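Local structure of hydrolase, NUDIX family (Clostridium perfringens ATCC 13124, 3F6A) at residues C47-E50 against A51-A55; I67-K70 against K71-D74; W124-K127 against E128-K131. The protein is a member of the NUDIX hydrolase family and probably hydrolyses a nucleoside diphosphate linked to another moiety, though its substrate is not established. All coordinates share one frame; numbering follows the deposited sequence.

Contact 1: residues C47-E50 against A51-A55; sequences CIRE and AKEEA
Arg49 reaches along helix 43-55 to Glu53, one turn ahead, and its NH2 donates a weak hydrogen bond to Glu53 OE1 (3.2 Å, N-H...O angle 126°) within a salt bridge. The poor angle goes with the setting of the two groups, since the guanidinium and carboxylate planes stand 83° apart. With CG between the backbone N and the carbonyl carbon (chi1 46°) and a bend at chi3, the arginine brings its guanidinium toward Glu53 and one face against Glu50 CG, offset toward the rim. Glu50 OE2 is 3.4 Å from Arg49 NH2 but well out of the guanidinium plane, so only the charges meet. The other terminal nitrogen, NH1, has partners outside the segments, the backbone O of His36 and the carboxylate of Glu41. Arginine suits this place because a guanidinium can serve several acceptors at once. These residues belong to the Nudix box, residues 35-56; in relatives, glutamates of this helix typically bind divalent metal. Glu50 OE1 lies 3.4 Å from Glu53 OE1 and 3.6 Å from Glu54 OE2, a clustering consistent with a site for a cation such as a metal. Glu54 OE1, by contrast, accepts a hydrogen bond from the backbone N of Gly34. Along the helix Ala51 N bonds to Cys47 O at 2.9 Å, Lys52 N to Ile48 O, Glu53 N to Arg49 O at 2.7 Å and Glu54 N to Glu50 O. Small Ala51 and Cys47 fit the buried side, touching Ile13, Val9 and Val11 of strand 7-15.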
ATOM      1  N   CYS A  47      -8.921  -2.945   8.888  1.00 22.86           N
ATOM      2  CA  CYS A  47      -9.087  -1.611   9.463  1.00 22.12           C
ATOM      3  C   CYS A  47     -10.488  -1.504  10.046  1.00 21.90           C
ATOM      4  O   CYS A  47     -10.674  -1.033  11.173  1.00 20.67           O
ATOM      5  CB  CYS A  47      -8.909  -0.529   8.396  1.00 22.98           C
ATOM      6  SG  CYS A  47      -7.207  -0.291   7.841  1.00 25.75           S
ATOM      7  N   ILE A  48     -11.469  -1.941   9.260  1.00 20.74           N
ATOM      8  CA  ILE A  48     -12.860  -1.910   9.683  1.00 20.31           C
ATOM      9  C   ILE A  48     -13.072  -2.702  10.969  1.00 19.62           C
ATOM     10  O   ILE A  48     -13.694  -2.200  11.901  1.00 20.87           O
ATOM     11  CB  ILE A  48     -13.793  -2.460   8.573  1.00 22.32           C
ATOM     12  CG1 ILE A  48     -13.806  -1.491   7.389  1.00 24.97           C
ATOM     13  CG2 ILE A  48     -15.209  -2.662   9.113  1.00 21.93           C
ATOM     14  CD1 ILE A  48     -14.773  -1.874   6.286  1.00 28.73           C
ATOM     15  N   ARG A  49     -12.563  -3.930  11.040  1.00 20.03           N
ATOM     16  CA  ARG A  49     -12.758  -4.718  12.255  1.00 20.84           C
ATOM     17  C   ARG A  49     -12.011  -4.153  13.458  1.00 20.07           C
ATOM     18  O   ARG A  49     -12.557  -4.103  14.563  1.00 18.32           O
ATOM     19  CB  ARG A  49     -12.362  -6.183  12.043  1.00 23.20           C
ATOM     20  CG  ARG A  49     -11.046  -6.410  11.348  1.00 27.06           C
ATOM     21  CD  ARG A  49     -10.675  -7.887  11.430  1.00 29.26           C
ATOM     22  NE  ARG A  49     -10.126  -8.209  12.732  1.00 27.53           N
ATOM     23  CZ  ARG A  49      -8.829  -8.195  13.011  1.00 27.97           C
ATOM     24  NH1 ARG A  49      -7.940  -7.889  12.069  1.00 23.34           N
ATOM     25  NH2 ARG A  49      -8.424  -8.456  14.242  1.00 27.09           N
ATOM     26  N   GLU A  50     -10.774  -3.710  13.252  1.00 19.46           N
ATOM     27  CA  GLU A  50     -10.005  -3.157  14.358  1.00 21.46           C
ATOM     28  C   GLU A  50     -10.684  -1.914  14.918  1.00 21.61           C
ATOM     29  O   GLU A  50     -10.665  -1.683  16.127  1.00 21.12           O
ATOM     30  CB  GLU A  50      -8.575  -2.839  13.917  1.00 23.65           C
ATOM     31  CG  GLU A  50      -7.743  -4.084  13.631  1.00 26.30           C
ATOM     32  CD  GLU A  50      -7.413  -4.884  14.885  1.00 30.46           C
ATOM     33  OE1 GLU A  50      -8.081  -4.695  15.925  1.00 30.04           O
ATOM     34  OE2 GLU A  50      -6.485  -5.716  14.824  1.00 31.75           O
ATOM     35  N   ALA A  51     -11.301  -1.125  14.043  1.00 20.94           N
ATOM     36  CA  ALA A  51     -11.989   0.083  14.481  1.00 20.64           C
ATOM     37  C   ALA A  51     -13.163  -0.311  15.379  1.00 20.38           C
ATOM     38  O   ALA A  51     -13.455   0.362  16.371  1.00 19.81           O
ATOM     39  CB  ALA A  51     -12.486   0.876  13.279  1.00 18.55           C
ATOM     40  N   LYS A  52     -13.827  -1.407  15.021  1.00 20.43           N
ATOM     41  CA  LYS A  52     -14.972  -1.907  15.783  1.00 20.04           C
ATOM     42  C   LYS A  52     -14.520  -2.557  17.091  1.00 19.43           C
ATOM     43  O   LYS A  52     -15.118  -2.343  18.143  1.00 20.97           O
ATOM     44  CB  LYS A  52     -15.746  -2.933  14.944  1.00 23.79           C
ATOM     45  CG  LYS A  52     -17.163  -3.222  15.440  1.00 27.69           C
ATOM     46  CD  LYS A  52     -18.054  -1.988  15.306  1.00 29.55           C
ATOM     47  CE  LYS A  52     -19.514  -2.313  15.562  1.00 33.44           C
ATOM     48  NZ  LYS A  52     -20.389  -1.116  15.416  1.00 33.43           N
ATOM     49  N   GLU A  53     -13.459  -3.349  17.025  1.00 19.02           N
ATOM     50  CA  GLU A  53     -12.959  -4.031  18.211  1.00 19.82           C
ATOM     51  C   GLU A  53     -12.273  -3.109  19.221  1.00 19.94           C
ATOM     52  O   GLU A  53     -12.473  -3.249  20.432  1.00 20.87           O
ATOM     53  CB  GLU A  53     -12.000  -5.160  17.805  1.00 17.21           C
ATOM     54  CG  GLU A  53     -12.638  -6.208  16.888  1.00 18.32           C
ATOM     55  CD  GLU A  53     -11.679  -7.323  16.483  1.00 22.06           C
ATOM     56  OE1 GLU A  53     -10.515  -7.026  16.134  1.00 18.72           O
ATOM     57  OE2 GLU A  53     -12.096  -8.507  16.503  1.00 20.88           O
ATOM     58  N   GLU A  54     -11.494  -2.147  18.737  1.00 17.98           N
ATOM     59  CA  GLU A  54     -10.772  -1.262  19.641  1.00 19.54           C
ATOM     60  C   GLU A  54     -11.518  -0.012  20.097  1.00 19.29           C
ATOM     61  O   GLU A  54     -11.135   0.602  21.095  1.00 18.61           O
ATOM     62  CB  GLU A  54      -9.423  -0.880  19.020  1.00 20.66           C
ATOM     63  CG  GLU A  54      -8.641  -2.105  18.554  1.00 21.71           C
ATOM     64  CD  GLU A  54      -7.199  -1.807  18.165  1.00 22.78           C
ATOM     65  OE1 GLU A  54      -6.927  -0.715  17.621  1.00 22.59           O
ATOM     66  OE2 GLU A  54      -6.337  -2.681  18.390  1.00 19.82           O
ATOM     67  N   ALA A  55     -12.584   0.359  19.393  1.00 18.93           N
ATOM     68  CA  ALA A  55     -13.335   1.548  19.777  1.00 19.43           C
ATOM     69  C   ALA A  55     -14.841   1.425  19.574  1.00 18.89           C
ATOM     70  O   ALA A  55     -15.571   2.378  19.826  1.00 18.91           O
ATOM     71  CB  ALA A  55     -12.810   2.757  19.015  1.00 17.03           C
TER

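Contact 2: residues I67-K70 against K71-D74; sequences INLK and KSCD
Residues 67-74 make regular helical turns, in which the amides of Lys71, Ser72, Cys73 and Asp74 bond to the carbonyls four residues back, almost straight from Lys71 N to Ile67 O (2.9 Å, N-H...O angle 177°). On one side Ile67 and Lys71 run side by side and point the same way, Ile67 CG1 lying 3.8 Å from Lys71 CD. The isoleucine thus covers part of the aliphatic stem of the lysine, and a long chain with a charged end suits this exposed surface. Ser72 bends its hydroxyl back to its own helix: with OG set between the backbone N and the carbonyl carbon (chi1 55°), it comes within 2.8 Å of Asn68 O and 3.1 Å of Leu69 O, either of which could take its single proton. A small hydroxyl residue fits a buried place here, because the helix itself supplies its acceptors. Beside it the apolar Leu69 CD1 packs 3.9 Å from Cys73 SG. That side faces the second subunit, where Leu69 meets His86, Ser72 meets Glu138 and Cys73 meets Asn139, while Leu69 also touches Leu80 of strand 79-81. At the far end of the segment Asp74 folds back over the preceding turn. Its OD2 lies 3.0 Å from Lys70 O, but both are acceptors and no bond joins them; instead a water donates to Lys70 O and to Asp74 OD1 (2.8 Å). Lys70 NZ stays 5.8 Å from Asp74 OD2, so the carboxylate is joined to the turn before it by the bridging water, not by a salt bridge with Lys70.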
ATOM      1  N   ILE A  67     -11.680   5.400 -11.062  1.00 18.88           N
ATOM      2  CA  ILE A  67     -12.754   4.764 -11.832  1.00 18.59           C
ATOM      3  C   ILE A  67     -12.301   3.947 -13.039  1.00 19.32           C
ATOM      4  O   ILE A  67     -12.782   2.832 -13.254  1.00 19.71           O
ATOM      5  CB  ILE A  67     -13.830   5.818 -12.280  1.00 17.40           C
ATOM      6  CG1 ILE A  67     -15.129   5.108 -12.685  1.00 21.60           C
ATOM      7  CG2 ILE A  67     -13.322   6.644 -13.455  1.00 19.47           C
ATOM      8  CD1 ILE A  67     -15.819   4.387 -11.538  1.00 18.44           C
ATOM      9  N   ASN A  68     -11.377   4.492 -13.823  1.00 18.59           N
ATOM     10  CA  ASN A  68     -10.873   3.794 -15.002  1.00 20.47           C
ATOM     11  C   ASN A  68     -10.317   2.421 -14.647  1.00 19.69           C
ATOM     12  O   ASN A  68     -10.590   1.428 -15.332  1.00 18.67           O
ATOM     13  CB  ASN A  68      -9.783   4.626 -15.682  1.00 22.25           C
ATOM     14  CG  ASN A  68     -10.350   5.689 -16.603  1.00 23.86           C
ATOM     15  OD1 ASN A  68     -10.870   5.379 -17.674  1.00 27.78           O
ATOM     16  ND2 ASN A  68     -10.255   6.943 -16.192  1.00 20.13           N
ATOM     17  N   LEU A  69      -9.538   2.366 -13.575  1.00 19.17           N
ATOM     18  CA  LEU A  69      -8.946   1.104 -13.157  1.00 18.83           C
ATOM     19  C   LEU A  69      -9.965   0.216 -12.439  1.00 18.64           C
ATOM     20  O   LEU A  69      -9.918  -1.008 -12.554  1.00 18.73           O
ATOM     21  CB  LEU A  69      -7.744   1.367 -12.252  1.00 16.16           C
ATOM     22  CG  LEU A  69      -6.928   0.129 -11.863  1.00 17.89           C
ATOM     23  CD1 LEU A  69      -6.447  -0.606 -13.113  1.00 16.70           C
ATOM     24  CD2 LEU A  69      -5.747   0.560 -11.010  1.00 15.53           C
ATOM     25  N   LYS A  70     -10.888   0.824 -11.699  1.00 20.63           N
ATOM     26  CA  LYS A  70     -11.895   0.039 -10.987  1.00 21.78           C
ATOM     27  C   LYS A  70     -12.760  -0.745 -11.970  1.00 21.81           C
ATOM     28  O   LYS A  70     -12.937  -1.950 -11.822  1.00 22.30           O
ATOM     29  CB  LYS A  70     -12.785   0.938 -10.125  1.00 23.04           C
ATOM     30  CG  LYS A  70     -13.798   0.161  -9.285  1.00 26.46           C
ATOM     31  CD  LYS A  70     -14.691   1.075  -8.472  1.00 26.59           C
ATOM     32  CE  LYS A  70     -15.837   0.294  -7.831  1.00 30.01           C
ATOM     33  NZ  LYS A  70     -16.782   1.190  -7.097  1.00 31.91           N
ATOM     34  N   LYS A  71     -13.283  -0.061 -12.983  1.00 24.48           N
ATOM     35  CA  LYS A  71     -14.137  -0.697 -13.983  1.00 24.55           C
ATOM     36  C   LYS A  71     -13.391  -1.728 -14.833  1.00 24.57           C
ATOM     37  O   LYS A  71     -13.900  -2.822 -15.076  1.00 23.07           O
ATOM     38  CB  LYS A  71     -14.771   0.366 -14.881  1.00 26.02           C
ATOM     39  CG  LYS A  71     -15.510   1.438 -14.093  1.00 28.92           C
ATOM     40  CD  LYS A  71     -16.324   2.374 -14.977  1.00 31.41           C
ATOM     41  CE  LYS A  71     -17.622   1.733 -15.419  1.00 33.70           C
ATOM     42  NZ  LYS A  71     -18.577   2.747 -15.958  1.00 35.28           N
ATOM     43  N   SER A  72     -12.186  -1.386 -15.281  1.00 22.42           N
ATOM     44  CA  SER A  72     -11.415  -2.322 -16.084  1.00 23.10           C
ATOM     45  C   SER A  72     -11.064  -3.558 -15.254  1.00 23.29           C
ATOM     46  O   SER A  72     -11.024  -4.671 -15.778  1.00 25.43           O
ATOM     47  CB  SER A  72     -10.145  -1.653 -16.624  1.00 22.01           C
ATOM     48  OG  SER A  72      -9.361  -1.098 -15.586  1.00 23.62           O
ATOM     49  N   CYS A  73     -10.828  -3.371 -13.957  1.00 23.70           N
ATOM     50  CA  CYS A  73     -10.503  -4.499 -13.091  1.00 24.80           C
ATOM     51  C   CYS A  73     -11.690  -5.454 -12.995  1.00 27.25           C
ATOM     52  O   CYS A  73     -11.535  -6.661 -13.163  1.00 26.26           O
ATOM     53  CB  CYS A  73     -10.118  -4.022 -11.686  1.00 24.25           C
ATOM     54  SG  CYS A  73      -8.361  -3.625 -11.465  1.00 21.67           S
ATOM     55  N   ASP A  74     -12.873  -4.912 -12.732  1.00 30.60           N
ATOM     56  CA  ASP A  74     -14.074  -5.735 -12.619  1.00 35.88           C
ATOM     57  C   ASP A  74     -14.276  -6.595 -13.865  1.00 36.99           C
ATOM     58  O   ASP A  74     -14.616  -7.773 -13.763  1.00 36.67           O
ATOM     59  CB  ASP A  74     -15.310  -4.862 -12.382  1.00 39.42           C
ATOM     60  CG  ASP A  74     -15.240  -4.096 -11.074  1.00 43.39           C
ATOM     61  OD1 ASP A  74     -14.785  -4.678 -10.065  1.00 47.68           O
ATOM     62  OD2 ASP A  74     -15.651  -2.915 -11.048  1.00 47.98           O
TER
HETATM   63  O   HOH W   1     -12.789  -3.033  -9.098  1.00 22.61           O

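Contact 3: residues W124-K127 against E128-K131; sequences WYSK and EDLK
Ser126 and Asp129 exchange hydrogen bonds across the tight turn that follows strand 122-125, where the backbone angles at Asp129 fit an inverse gamma turn, though Leu130 N is less surely placed. The exchange runs both ways: Ser126 N donates to Asp129 OD2 (3.2 Å, N-H...O angle 167°), and Asp129 N returns a bond to Ser126 OG (2.9 Å). This is a reciprocal backbone-to-side-chain pair between residues i and i+3. The hydroxyl also donates, to the same OD2, at 2.8 Å; lying between the backbone N and the carbonyl carbon (chi1 62°), OG can face both the carboxylate and the Asp129 amide. Serine suits the place because one short hydroxyl gives and accepts at once, and aspartate because its short stem lets the carboxylate fold back onto Ser126. The two donors of Ser126 reach OD2 from the same face of the carboxylate, the amide on the anti side and the hydroxyl from above the plane. A water bonded to Trp124 O adds only a weak bond to that oxygen.

Among the van der Waals contacts, Leu130 directs its apolar chain to Leu141 and Thr145 of helix 138-150, and Lys127 touches Thr145 and Leu148. The turn itself thus rests on the C-terminal helix through these two residues. Tyr125 is buried, and its bulky ring suits a place where it touches both Leu21 of strand 18-23 and Ile136. Within the turn the tyrosine side chain crosses that of Asp129 at about a right angle, and its CD1 approaches Asp129 CB at 3.9 Å.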
ATOM      1  N   TRP A 124      -9.503  12.016  21.902  1.00 25.40           N
ATOM      2  CA  TRP A 124      -9.641  12.723  20.634  1.00 26.00           C
ATOM      3  C   TRP A 124      -8.756  13.960  20.693  1.00 27.80           C
ATOM      4  O   TRP A 124      -8.710  14.653  21.711  1.00 26.81           O
ATOM      5  CB  TRP A 124     -11.094  13.127  20.388  1.00 23.95           C
ATOM      6  CG  TRP A 124     -12.013  11.957  20.159  1.00 23.28           C
ATOM      7  CD1 TRP A 124     -12.733  11.275  21.100  1.00 23.07           C
ATOM      8  CD2 TRP A 124     -12.313  11.346  18.902  1.00 21.88           C
ATOM      9  NE1 TRP A 124     -13.468  10.277  20.502  1.00 21.03           N
ATOM     10  CE2 TRP A 124     -13.228  10.298  19.154  1.00 20.91           C
ATOM     11  CE3 TRP A 124     -11.901  11.583  17.582  1.00 20.29           C
ATOM     12  CZ2 TRP A 124     -13.738   9.489  18.133  1.00 19.73           C
ATOM     13  CZ3 TRP A 124     -12.409  10.781  16.570  1.00 19.95           C
ATOM     14  CH2 TRP A 124     -13.319   9.745  16.851  1.00 18.44           C
ATOM     15  N   TYR A 125      -8.054  14.236  19.599  1.00 27.82           N
ATOM     16  CA  TYR A 125      -7.148  15.376  19.551  1.00 27.37           C
ATOM     17  C   TYR A 125      -7.454  16.374  18.448  1.00 27.99           C
ATOM     18  O   TYR A 125      -7.738  16.002  17.306  1.00 28.52           O
ATOM     19  CB  TYR A 125      -5.710  14.889  19.370  1.00 26.30           C
ATOM     20  CG  TYR A 125      -5.201  14.012  20.484  1.00 26.16           C
ATOM     21  CD1 TYR A 125      -4.349  14.522  21.461  1.00 24.68           C
ATOM     22  CD2 TYR A 125      -5.561  12.665  20.553  1.00 24.43           C
ATOM     23  CE1 TYR A 125      -3.867  13.714  22.480  1.00 25.30           C
ATOM     24  CE2 TYR A 125      -5.091  11.854  21.564  1.00 23.23           C
ATOM     25  CZ  TYR A 125      -4.242  12.379  22.523  1.00 24.64           C
ATOM     26  OH  TYR A 125      -3.768  11.568  23.526  1.00 23.38           O
ATOM     27  N   SER A 126      -7.380  17.650  18.804  1.00 28.99           N
ATOM     28  CA  SER A 126      -7.607  18.733  17.860  1.00 30.74           C
ATOM     29  C   SER A 126      -6.261  18.990  17.197  1.00 32.55           C
ATOM     30  O   SER A 126      -5.227  18.537  17.688  1.00 28.67           O
ATOM     31  CB  SER A 126      -8.041  19.994  18.600  1.00 31.97           C
ATOM     32  OG  SER A 126      -7.012  20.414  19.482  1.00 31.50           O
ATOM     33  N   LYS A 127      -6.264  19.716  16.085  1.00 35.87           N
ATOM     34  CA  LYS A 127      -5.005  20.009  15.416  1.00 40.36           C
ATOM     35  C   LYS A 127      -4.142  20.796  16.400  1.00 42.55           C
ATOM     36  O   LYS A 127      -2.914  20.753  16.336  1.00 43.98           O
ATOM     37  CB  LYS A 127      -5.244  20.815  14.131  1.00 41.10           C
ATOM     38  CG  LYS A 127      -3.967  21.182  13.385  1.00 42.04           C
ATOM     39  CD  LYS A 127      -4.043  20.881  11.887  1.00 42.47           C
ATOM     40  CE  LYS A 127      -5.113  21.695  11.169  1.00 43.77           C
ATOM     41  NZ  LYS A 127      -6.501  21.219  11.443  1.00 44.03           N
ATOM     42  N   GLU A 128      -4.795  21.498  17.323  1.00 45.02           N
ATOM     43  CA  GLU A 128      -4.085  22.279  18.330  1.00 47.43           C
ATOM     44  C   GLU A 128      -3.397  21.358  19.332  1.00 49.04           C
ATOM     45  O   GLU A 128      -2.238  21.579  19.692  1.00 49.28           O
ATOM     46  CB  GLU A 128      -5.043  23.224  19.059  1.00 48.08           C
ATOM     47  CG  GLU A 128      -5.648  24.303  18.172  1.00 50.01           C
ATOM     48  CD  GLU A 128      -6.168  25.492  18.965  1.00 51.45           C
ATOM     49  OE1 GLU A 128      -7.050  25.299  19.828  1.00 51.63           O
ATOM     50  OE2 GLU A 128      -5.690  26.623  18.725  1.00 52.78           O
ATOM     51  N   ASP A 129      -4.109  20.331  19.790  1.00 50.56           N
ATOM     52  CA  ASP A 129      -3.523  19.382  20.731  1.00 52.75           C
ATOM     53  C   ASP A 129      -2.499  18.554  19.966  1.00 54.54           C
ATOM     54  O   ASP A 129      -2.588  17.329  19.907  1.00 55.30           O
ATOM     55  CB  ASP A 129      -4.590  18.451  21.313  1.00 52.45           C
ATOM     56  CG  ASP A 129      -5.721  19.202  21.980  1.00 52.65           C
ATOM     57  OD1 ASP A 129      -5.436  20.169  22.719  1.00 51.52           O
ATOM     58  OD2 ASP A 129      -6.893  18.818  21.772  1.00 52.90           O
ATOM     59  N   LEU A 130      -1.532  19.241  19.368  1.00 56.49           N
ATOM     60  CA  LEU A 130      -0.488  18.588  18.595  1.00 57.55           C
ATOM     61  C   LEU A 130       0.780  18.538  19.441  1.00 58.16           C
ATOM     62  O   LEU A 130       1.047  17.544  20.119  1.00 57.89           O
ATOM     63  CB  LEU A 130      -0.242  19.370  17.298  1.00 57.95           C
ATOM     64  CG  LEU A 130       0.344  18.638  16.084  1.00 58.15           C
ATOM     65  CD1 LEU A 130       0.246  19.534  14.857  1.00 56.16           C
ATOM     66  CD2 LEU A 130       1.786  18.234  16.353  1.00 57.83           C
ATOM     67  N   LYS A 131       1.546  19.626  19.411  1.00 59.00           N
ATOM     68  CA  LYS A 131       2.792  19.722  20.166  1.00 59.55           C
ATOM     69  C   LYS A 131       2.561  19.799  21.673  1.00 59.08           C
ATOM     70  O   LYS A 131       3.499  20.037  22.436  1.00 59.82           O
ATOM     71  CB  LYS A 131       3.575  20.961  19.721  1.00 60.83           C
ATOM     72  CG  LYS A 131       2.782  22.254  19.863  1.00 62.26           C
ATOM     73  CD  LYS A 131       3.643  23.487  19.635  1.00 62.05           C
ATOM     74  CE  LYS A 131       2.801  24.753  19.726  1.00 61.71           C
ATOM     75  NZ  LYS A 131       2.040  24.823  21.007  1.00 61.72           N
TER
HETATM   76  O   HOH W   2      -9.551  17.042  23.168  1.00 31.69           O

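From the N terminus, the chain passes contact 1 within helix 43-55, then contact 2 within helix 67-75, and last contact 3, where strand 122-125 gives way to the loop leading to helix 138-150. Each joins adjoining segments, so none closes a long loop; they follow in series, without nesting or crossing. Contact 1 lies in the Nudix-box helix, whose Cys47 and Ala51 rest on strand 7-15, contact 2 shapes an outlying helix that meets the second subunit, and contact 3 is a turn whose side chains touch helix 138-150. Contacts 1 and 3 approach to about 7 Å between nearest atoms, whereas contacts 2 and 3, with centres about 38 Å apart, lie on opposite sides of the chain's centre.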